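Local coordinates for protein putative methylthioribose-1-phosphate isomerase (Archaeoglobus fulgidus, PDB 1T5O) that probably catalyses the interconversion of methylthioribose-1-phosphate and methylthioribulose-1-phosphate in methionine biosynthesis, at residues A141-D146 with S173-K179; L168-R172 with E201-I207. All coordinates share one frame; numbering follows the deposited sequence.

Contact 1 of 2, residues A141-D146 with S173-K179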
ATOM      1  N   ALA A 141     -25.765 -10.353   7.661  1.00 21.39           N
ATOM      2  CA  ALA A 141     -26.045  -9.447   8.776  1.00 22.46           C
ATOM      3  C   ALA A 141     -26.134 -10.178  10.112  1.00 24.10           C
ATOM      4  O   ALA A 141     -25.868  -9.600  11.163  1.00 25.28           O
ATOM      5  CB  ALA A 141     -27.370  -8.645   8.512  1.00 22.87           C
ATOM      6  N   GLU A 142     -26.548 -11.436  10.079  1.00 25.03           N
ATOM      7  CA  GLU A 142     -26.644 -12.240  11.286  1.00 27.31           C
ATOM      8  C   GLU A 142     -25.270 -12.457  11.939  1.00 27.69           C
ATOM      9  O   GLU A 142     -25.197 -12.863  13.112  1.00 26.41           O
ATOM     10  CB  GLU A 142     -27.284 -13.609  10.974  1.00 31.00           C
ATOM     11  CG  GLU A 142     -28.794 -13.538  10.643  1.00 33.54           C
ATOM     12  CD  GLU A 142     -29.573 -12.746  11.695  1.00 39.18           C
ATOM     13  OE1 GLU A 142     -29.666 -13.224  12.846  1.00 41.57           O
ATOM     14  OE2 GLU A 142     -30.067 -11.635  11.383  1.00 38.97           O
ATOM     15  N   LEU A 143     -24.194 -12.197  11.185  1.00 24.56           N
ATOM     16  CA  LEU A 143     -22.812 -12.347  11.694  1.00 25.86           C
ATOM     17  C   LEU A 143     -22.269 -11.031  12.251  1.00 24.53           C
ATOM     18  O   LEU A 143     -21.134 -10.941  12.712  1.00 24.93           O
ATOM     19  CB  LEU A 143     -21.874 -12.810  10.573  1.00 23.83           C
ATOM     20  CG  LEU A 143     -22.303 -14.091   9.882  1.00 25.99           C
ATOM     21  CD1 LEU A 143     -21.392 -14.336   8.672  1.00 22.33           C
ATOM     22  CD2 LEU A 143     -22.269 -15.239  10.845  1.00 23.06           C
ATOM     23  N   LEU A 144     -23.082  -9.998  12.188  1.00 22.65           N
ATOM     24  CA  LEU A 144     -22.656  -8.707  12.664  1.00 24.38           C
ATOM     25  C   LEU A 144     -23.477  -8.339  13.905  1.00 25.58           C
ATOM     26  O   LEU A 144     -24.687  -8.600  13.965  1.00 25.47           O
ATOM     27  CB  LEU A 144     -22.864  -7.689  11.537  1.00 24.35           C
ATOM     28  CG  LEU A 144     -21.652  -7.072  10.826  1.00 27.84           C
ATOM     29  CD1 LEU A 144     -20.451  -7.975  10.862  1.00 24.38           C
ATOM     30  CD2 LEU A 144     -22.058  -6.678   9.412  1.00 25.75           C
ATOM     31  N   GLU A 145     -22.807  -7.732  14.879  1.00 26.51           N
ATOM     32  CA  GLU A 145     -23.436  -7.305  16.118  1.00 28.61           C
ATOM     33  C   GLU A 145     -23.375  -5.779  16.262  1.00 29.84           C
ATOM     34  O   GLU A 145     -22.524  -5.089  15.673  1.00 26.46           O
ATOM     35  CB  GLU A 145     -22.757  -7.987  17.317  1.00 29.83           C
ATOM     36  CG  GLU A 145     -23.059  -9.514  17.461  1.00 33.75           C
ATOM     37  CD  GLU A 145     -22.338 -10.405  16.423  1.00 33.96           C
ATOM     38  OE1 GLU A 145     -21.106 -10.325  16.345  1.00 36.30           O
ATOM     39  OE2 GLU A 145     -22.992 -11.190  15.692  1.00 35.18           O
ATOM     40  N   ASP A 146     -24.306  -5.240  17.037  1.00 30.61           N
ATOM     41  CA  ASP A 146     -24.352  -3.795  17.252  1.00 29.72           C
ATOM     42  C   ASP A 146     -22.988  -3.331  17.779  1.00 28.02           C
ATOM     43  O   ASP A 146     -22.431  -3.951  18.683  1.00 27.85           O
ATOM     44  CB  ASP A 146     -25.478  -3.473  18.247  1.00 31.53           C
ATOM     45  CG  ASP A 146     -25.643  -1.978  18.486  1.00 34.33           C
ATOM     46  OD1 ASP A 146     -25.704  -1.192  17.511  1.00 33.64           O
ATOM     47  OD2 ASP A 146     -25.724  -1.589  19.667  1.00 39.05           O
ATOM     48  N   SER A 173     -27.099  -4.354   5.203  1.00 24.44           N
ATOM     49  CA  SER A 173     -28.212  -5.069   5.823  1.00 23.87           C
ATOM     50  C   SER A 173     -28.194  -4.957   7.350  1.00 25.78           C
ATOM     51  O   SER A 173     -29.262  -4.840   7.980  1.00 24.40           O
ATOM     52  CB  SER A 173     -28.217  -6.541   5.411  1.00 23.95           C
ATOM     53  OG  SER A 173     -28.453  -6.652   4.013  1.00 25.91           O
ATOM     54  N   ALA A 174     -27.004  -4.983   7.956  1.00 22.97           N
ATOM     55  CA  ALA A 174     -26.941  -4.867   9.402  1.00 24.16           C
ATOM     56  C   ALA A 174     -27.320  -3.456   9.859  1.00 25.31           C
ATOM     57  O   ALA A 174     -27.969  -3.284  10.897  1.00 26.09           O
ATOM     58  CB  ALA A 174     -25.550  -5.235   9.917  1.00 23.23           C
ATOM     59  N   VAL A 175     -26.895  -2.449   9.108  1.00 25.66           N
ATOM     60  CA  VAL A 175     -27.220  -1.066   9.453  1.00 27.17           C
ATOM     61  C   VAL A 175     -28.747  -0.903   9.384  1.00 29.61           C
ATOM     62  O   VAL A 175     -29.345  -0.270  10.246  1.00 28.98           O
ATOM     63  CB  VAL A 175     -26.502  -0.077   8.489  1.00 27.75           C
ATOM     64  CG1 VAL A 175     -27.066   1.350   8.626  1.00 27.80           C
ATOM     65  CG2 VAL A 175     -25.006  -0.064   8.809  1.00 27.48           C
ATOM     66  N   GLU A 176     -29.365  -1.501   8.366  1.00 30.66           N
ATOM     67  CA  GLU A 176     -30.807  -1.453   8.193  1.00 33.18           C
ATOM     68  C   GLU A 176     -31.528  -2.056   9.411  1.00 33.44           C
ATOM     69  O   GLU A 176     -32.626  -1.616   9.769  1.00 33.73           O
ATOM     70  CB  GLU A 176     -31.183  -2.208   6.922  1.00 35.76           C
ATOM     71  CG  GLU A 176     -32.651  -2.185   6.575  1.00 39.40           C
ATOM     72  CD  GLU A 176     -32.909  -2.630   5.145  1.00 40.82           C
ATOM     73  OE1 GLU A 176     -32.426  -3.708   4.745  1.00 42.30           O
ATOM     74  OE2 GLU A 176     -33.600  -1.896   4.416  1.00 43.63           O
ATOM     75  N   GLN A 177     -30.922  -3.052  10.049  1.00 30.66           N
ATOM     76  CA  GLN A 177     -31.517  -3.669  11.230  1.00 31.44           C
ATOM     77  C   GLN A 177     -31.358  -2.785  12.469  1.00 31.40           C
ATOM     78  O   GLN A 177     -31.805  -3.153  13.551  1.00 31.68           O
ATOM     79  CB  GLN A 177     -30.863  -5.022  11.537  1.00 31.97           C
ATOM     80  CG  GLN A 177     -31.033  -6.062  10.476  1.00 33.42           C
ATOM     81  CD  GLN A 177     -30.264  -7.326  10.810  1.00 35.92           C
ATOM     82  OE1 GLN A 177     -29.036  -7.298  10.994  1.00 36.85           O
ATOM     83  NE2 GLN A 177     -30.974  -8.442  10.894  1.00 36.87           N
ATOM     84  N   GLY A 178     -30.695  -1.644  12.319  1.00 31.00           N
ATOM     85  CA  GLY A 178     -30.507  -0.746  13.442  1.00 32.53           C
ATOM     86  C   GLY A 178     -29.240  -1.030  14.241  1.00 33.59           C
ATOM     87  O   GLY A 178     -29.049  -0.489  15.339  1.00 31.79           O
ATOM     88  N   LYS A 179     -28.377  -1.895  13.705  1.00 32.10           N
ATOM     89  CA  LYS A 179     -27.119  -2.206  14.382  1.00 31.80           C
ATOM     90  C   LYS A 179     -26.163  -1.099  14.011  1.00 31.05           C
ATOM     91  O   LYS A 179     -26.111  -0.706  12.863  1.00 32.41           O
ATOM     92  CB  LYS A 179     -26.542  -3.545  13.888  1.00 29.14           C
ATOM     93  CG  LYS A 179     -27.340  -4.751  14.328  1.00 29.80           C
ATOM     94  CD  LYS A 179     -26.947  -6.033  13.574  1.00 27.11           C
ATOM     95  CE  LYS A 179     -27.644  -7.241  14.192  1.00 27.84           C
ATOM     96  NZ  LYS A 179     -27.382  -8.499  13.421  1.00 27.18           N
TER

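Contact 2 of 2, residues L168-R172 with E201-I207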
ATOM      1  N   LEU A 168     -20.120  -5.160   1.330  1.00 16.73           N
ATOM      2  CA  LEU A 168     -20.694  -3.925   1.863  1.00 19.92           C
ATOM      3  C   LEU A 168     -22.231  -4.060   1.920  1.00 19.51           C
ATOM      4  O   LEU A 168     -22.907  -3.295   2.617  1.00 20.57           O
ATOM      5  CB  LEU A 168     -20.256  -2.711   1.001  1.00 18.60           C
ATOM      6  CG  LEU A 168     -18.714  -2.510   0.961  1.00 21.46           C
ATOM      7  CD1 LEU A 168     -18.379  -1.178   0.256  1.00 20.32           C
ATOM      8  CD2 LEU A 168     -18.138  -2.485   2.416  1.00 23.26           C
ATOM      9  N   GLY A 169     -22.768  -5.038   1.186  1.00 19.13           N
ATOM     10  CA  GLY A 169     -24.199  -5.290   1.223  1.00 19.48           C
ATOM     11  C   GLY A 169     -24.524  -5.900   2.589  1.00 20.17           C
ATOM     12  O   GLY A 169     -25.618  -5.692   3.138  1.00 20.51           O
ATOM     13  N   VAL A 170     -23.574  -6.652   3.141  1.00 18.30           N
ATOM     14  CA  VAL A 170     -23.749  -7.272   4.469  1.00 18.29           C
ATOM     15  C   VAL A 170     -23.753  -6.171   5.530  1.00 18.74           C
ATOM     16  O   VAL A 170     -24.502  -6.224   6.515  1.00 21.79           O
ATOM     17  CB  VAL A 170     -22.603  -8.266   4.773  1.00 19.16           C
ATOM     18  CG1 VAL A 170     -22.623  -8.671   6.257  1.00 17.09           C
ATOM     19  CG2 VAL A 170     -22.748  -9.521   3.877  1.00 20.40           C
ATOM     20  N   VAL A 171     -22.905  -5.181   5.330  1.00 19.58           N
ATOM     21  CA  VAL A 171     -22.849  -4.039   6.223  1.00 20.78           C
ATOM     22  C   VAL A 171     -24.170  -3.276   6.059  1.00 21.96           C
ATOM     23  O   VAL A 171     -24.810  -2.947   7.059  1.00 21.05           O
ATOM     24  CB  VAL A 171     -21.662  -3.100   5.892  1.00 20.70           C
ATOM     25  CG1 VAL A 171     -21.775  -1.809   6.690  1.00 21.97           C
ATOM     26  CG2 VAL A 171     -20.336  -3.780   6.245  1.00 19.11           C
ATOM     27  N   ARG A 172     -24.612  -3.019   4.823  1.00 21.42           N
ATOM     28  CA  ARG A 172     -25.883  -2.290   4.674  1.00 22.19           C
ATOM     29  C   ARG A 172     -27.047  -3.031   5.322  1.00 23.62           C
ATOM     30  O   ARG A 172     -27.903  -2.410   5.956  1.00 24.43           O
ATOM     31  CB  ARG A 172     -26.222  -1.996   3.201  1.00 22.29           C
ATOM     32  CG  ARG A 172     -25.264  -1.005   2.559  1.00 23.62           C
ATOM     33  CD  ARG A 172     -25.724  -0.520   1.181  1.00 22.53           C
ATOM     34  NE  ARG A 172     -24.836   0.551   0.737  1.00 22.38           N
ATOM     35  CZ  ARG A 172     -23.667   0.365   0.138  1.00 22.62           C
ATOM     36  NH1 ARG A 172     -23.234  -0.867  -0.118  1.00 23.26           N
ATOM     37  NH2 ARG A 172     -22.905   1.412  -0.157  1.00 22.15           N
ATOM     38  N   GLU A 201     -18.980   5.441  -1.583  1.00 21.03           N
ATOM     39  CA  GLU A 201     -20.312   4.874  -1.409  1.00 22.26           C
ATOM     40  C   GLU A 201     -20.738   4.734   0.047  1.00 22.34           C
ATOM     41  O   GLU A 201     -21.932   4.806   0.339  1.00 23.07           O
ATOM     42  CB  GLU A 201     -20.459   3.534  -2.147  1.00 22.43           C
ATOM     43  CG  GLU A 201     -19.617   2.369  -1.600  1.00 21.64           C
ATOM     44  CD  GLU A 201     -19.996   1.070  -2.265  1.00 18.61           C
ATOM     45  OE1 GLU A 201     -20.969   0.428  -1.827  1.00 22.45           O
ATOM     46  OE2 GLU A 201     -19.346   0.698  -3.265  1.00 23.50           O
ATOM     47  N   LEU A 202     -19.793   4.575   0.973  1.00 20.86           N
ATOM     48  CA  LEU A 202     -20.203   4.451   2.362  1.00 21.16           C
ATOM     49  C   LEU A 202     -20.545   5.844   2.906  1.00 21.41           C
ATOM     50  O   LEU A 202     -21.559   6.030   3.587  1.00 21.03           O
ATOM     51  CB  LEU A 202     -19.100   3.783   3.205  1.00 20.63           C
ATOM     52  CG  LEU A 202     -18.899   2.280   2.919  1.00 21.02           C
ATOM     53  CD1 LEU A 202     -17.695   1.745   3.680  1.00 18.34           C
ATOM     54  CD2 LEU A 202     -20.143   1.527   3.303  1.00 20.00           C
ATOM     55  N   MET A 203     -19.718   6.836   2.609  1.00 21.56           N
ATOM     56  CA  MET A 203     -20.034   8.169   3.113  1.00 23.62           C
ATOM     57  C   MET A 203     -21.327   8.685   2.478  1.00 25.13           C
ATOM     58  O   MET A 203     -22.109   9.393   3.118  1.00 26.37           O
ATOM     59  CB  MET A 203     -18.883   9.137   2.821  1.00 24.28           C
ATOM     60  CG  MET A 203     -17.677   8.878   3.686  1.00 25.05           C
ATOM     61  SD  MET A 203     -16.250   9.840   3.228  1.00 27.54           S
ATOM     62  CE  MET A 203     -16.888  11.566   3.670  1.00 29.98           C
ATOM     63  N   GLU A 204     -21.561   8.314   1.230  1.00 24.15           N
ATOM     64  CA  GLU A 204     -22.751   8.767   0.515  1.00 26.91           C
ATOM     65  C   GLU A 204     -23.995   8.209   1.212  1.00 27.30           C
ATOM     66  O   GLU A 204     -25.024   8.884   1.322  1.00 28.10           O
ATOM     67  CB  GLU A 204     -22.655   8.302  -0.956  1.00 26.75           C
ATOM     68  CG  GLU A 204     -23.721   8.823  -1.888  1.00 35.64           C
ATOM     69  CD  GLU A 204     -23.542  10.300  -2.253  1.00 36.60           C
ATOM     70  OE1 GLU A 204     -22.546  10.918  -1.833  1.00 36.33           O
ATOM     71  OE2 GLU A 204     -24.406  10.835  -2.972  1.00 40.84           O
ATOM     72  N   ASP A 205     -23.882   6.988   1.736  1.00 26.61           N
ATOM     73  CA  ASP A 205     -24.994   6.337   2.423  1.00 25.08           C
ATOM     74  C   ASP A 205     -25.022   6.536   3.937  1.00 24.69           C
ATOM     75  O   ASP A 205     -25.832   5.921   4.635  1.00 24.32           O
ATOM     76  CB  ASP A 205     -25.000   4.830   2.080  1.00 25.84           C
ATOM     77  CG  ASP A 205     -25.119   4.584   0.601  1.00 25.95           C
ATOM     78  OD1 ASP A 205     -25.297   5.580  -0.161  1.00 27.09           O
ATOM     79  OD2 ASP A 205     -25.027   3.412   0.179  1.00 24.69           O
ATOM     80  N   GLY A 206     -24.140   7.386   4.455  1.00 25.34           N
ATOM     81  CA  GLY A 206     -24.123   7.657   5.882  1.00 24.52           C
ATOM     82  C   GLY A 206     -23.566   6.561   6.768  1.00 26.89           C
ATOM     83  O   GLY A 206     -23.932   6.451   7.936  1.00 27.60           O
ATOM     84  N   ILE A 207     -22.691   5.724   6.225  1.00 26.00           N
ATOM     85  CA  ILE A 207     -22.081   4.673   7.033  1.00 24.73           C
ATOM     86  C   ILE A 207     -20.679   5.132   7.437  1.00 23.05           C
ATOM     87  O   ILE A 207     -19.901   5.541   6.577  1.00 22.72           O
ATOM     88  CB  ILE A 207     -22.029   3.364   6.232  1.00 23.93           C
ATOM     89  CG1 ILE A 207     -23.480   2.969   5.887  1.00 27.54           C
ATOM     90  CG2 ILE A 207     -21.309   2.291   7.025  1.00 21.88           C
ATOM     91  CD1 ILE A 207     -23.665   1.634   5.198  1.00 26.90           C
TER

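Contact 1 of 2, residues A141-D146 with S173-K179
Lys179 sets out with CG anti to its own carbonyl carbon (chi1 -70°) and then runs fully extended, which carries its ammonium group across to the backbone oxygens of Ala141 and Leu144. Those two oxygens belong to a type I beta turn, Ala141 to Leu144, that leads from helix 111-141 toward strand 149-152; facing it is the Schellman motif that ends helix 167-176, with Gly178 at positive phi. The lysine thus fastens one helix terminus of the Rossmann-like domain to another. Lys179 NZ lies 2.8 Å from Leu144 O, only slightly tilted from that carbonyl's plane, and 2.9 Å from Ala141 O, which it meets from above the plane. Ala141 O also closes the turn by accepting from Leu144 N, and the two donors come from opposite faces. A third bond, from Lys179 NZ to Gln177 OE1 at 3.2 Å, links the ammonium to its own segment.

Gln177 has CG anti to the carbonyl carbon too (chi1 -63°), which brings its amide OE1 to within 3.3 Å of Ala141 CB. The other branch of that amide, NE2, makes a weak bond to Glu142 OE2; carboxylate and amide planes stand 78° apart. On the buried side, away from these polar ends, Ala174 CB touches both Ala141 CB and the Leu144 side chain, with Ile181 touching both Ala174 and Leu144. Asp146 comes alongside the Lys179 backbone, and its OD1 accepts from Glu180 N. Leu144 CD2 rests 3.8 Å from Ala174 CB.

Contact 2 of 2, residues L168-R172 with E201-I207
Arg172 holds Glu201 and Asp205 together in a salt-bridge network that joins helix 167-176 to the C-terminal end of helix 193-204, two helices of the Rossmann-like domain. Its chain is extended from CG to NE, and the guanidinium meets both acids at its edge. NE and NH2 grip a single oxygen, Asp205 OD2, side-on; Arg172 NE, 2.9 Å from Asp205 OD2, is met by that oxygen's anti lone pair, whereas NH2 approaches from above the carboxylate plane. Arg172 NH2 also donates to Glu201 OE1 at 2.7 Å, with an N-H...O angle of 151°, while the bond from NH1 to that oxygen is weak. Glu201 holds CG between its backbone N and carbonyl carbon (chi1 67°), which turns the extended acid toward helix 167-176. Arg158 adds a second positive partner for Asp205 OD2 and gives its backbone N to Glu201 OE1; Asn155 donates from its ND2 to the other oxygen, OE2. Arg172 CG lies 4.1 Å from Ile207 CD1.

An alanine in place of Arg172 would probably leave the buried Glu201 carboxylate without its charge partner and open a gap beside Ile207.

Next to the salt bridges the contact is apolar and buried: Val171 CG1 meets Ile207 CG2 at 4.1 Å, and both Val171 and Leu202 lean on Val183 of strand 182-186. The Asp205 end is the solvent side: its bonds are short, but few carbon contacts back them and Asp205 is partly exposed. There the helix closes in a Schellman motif with Gly206 at positive phi. The buried end lies near the predicted active site, with the Glu201 side chain about 6 Å from that of Arg45, a predicted substrate-binding residue. Leu168 packs against the Glu201 carboxylate, its CD1 3.7 Å from Glu201 OE1.

Followed from the N terminus, the chain leaves helix 111-141 through 141-146, forms strand 149-152, and enters helix 167-176, whose residues 168-172 serve contact 2 and whose last turn and exit, 173-179, return to 141-146 and close the loop of contact 1. It then passes through strand 182-186 and helix 193-204, and 201-207 closes the second loop back on 168-172. The loops therefore cross rather than nest. Helix 167-176 is common to both, tied to the turn before strand 149-152 and to the helix end leading into strand 208-212. The contacts meet where Leu144 packs on Val170 and Val175 touches Ile207.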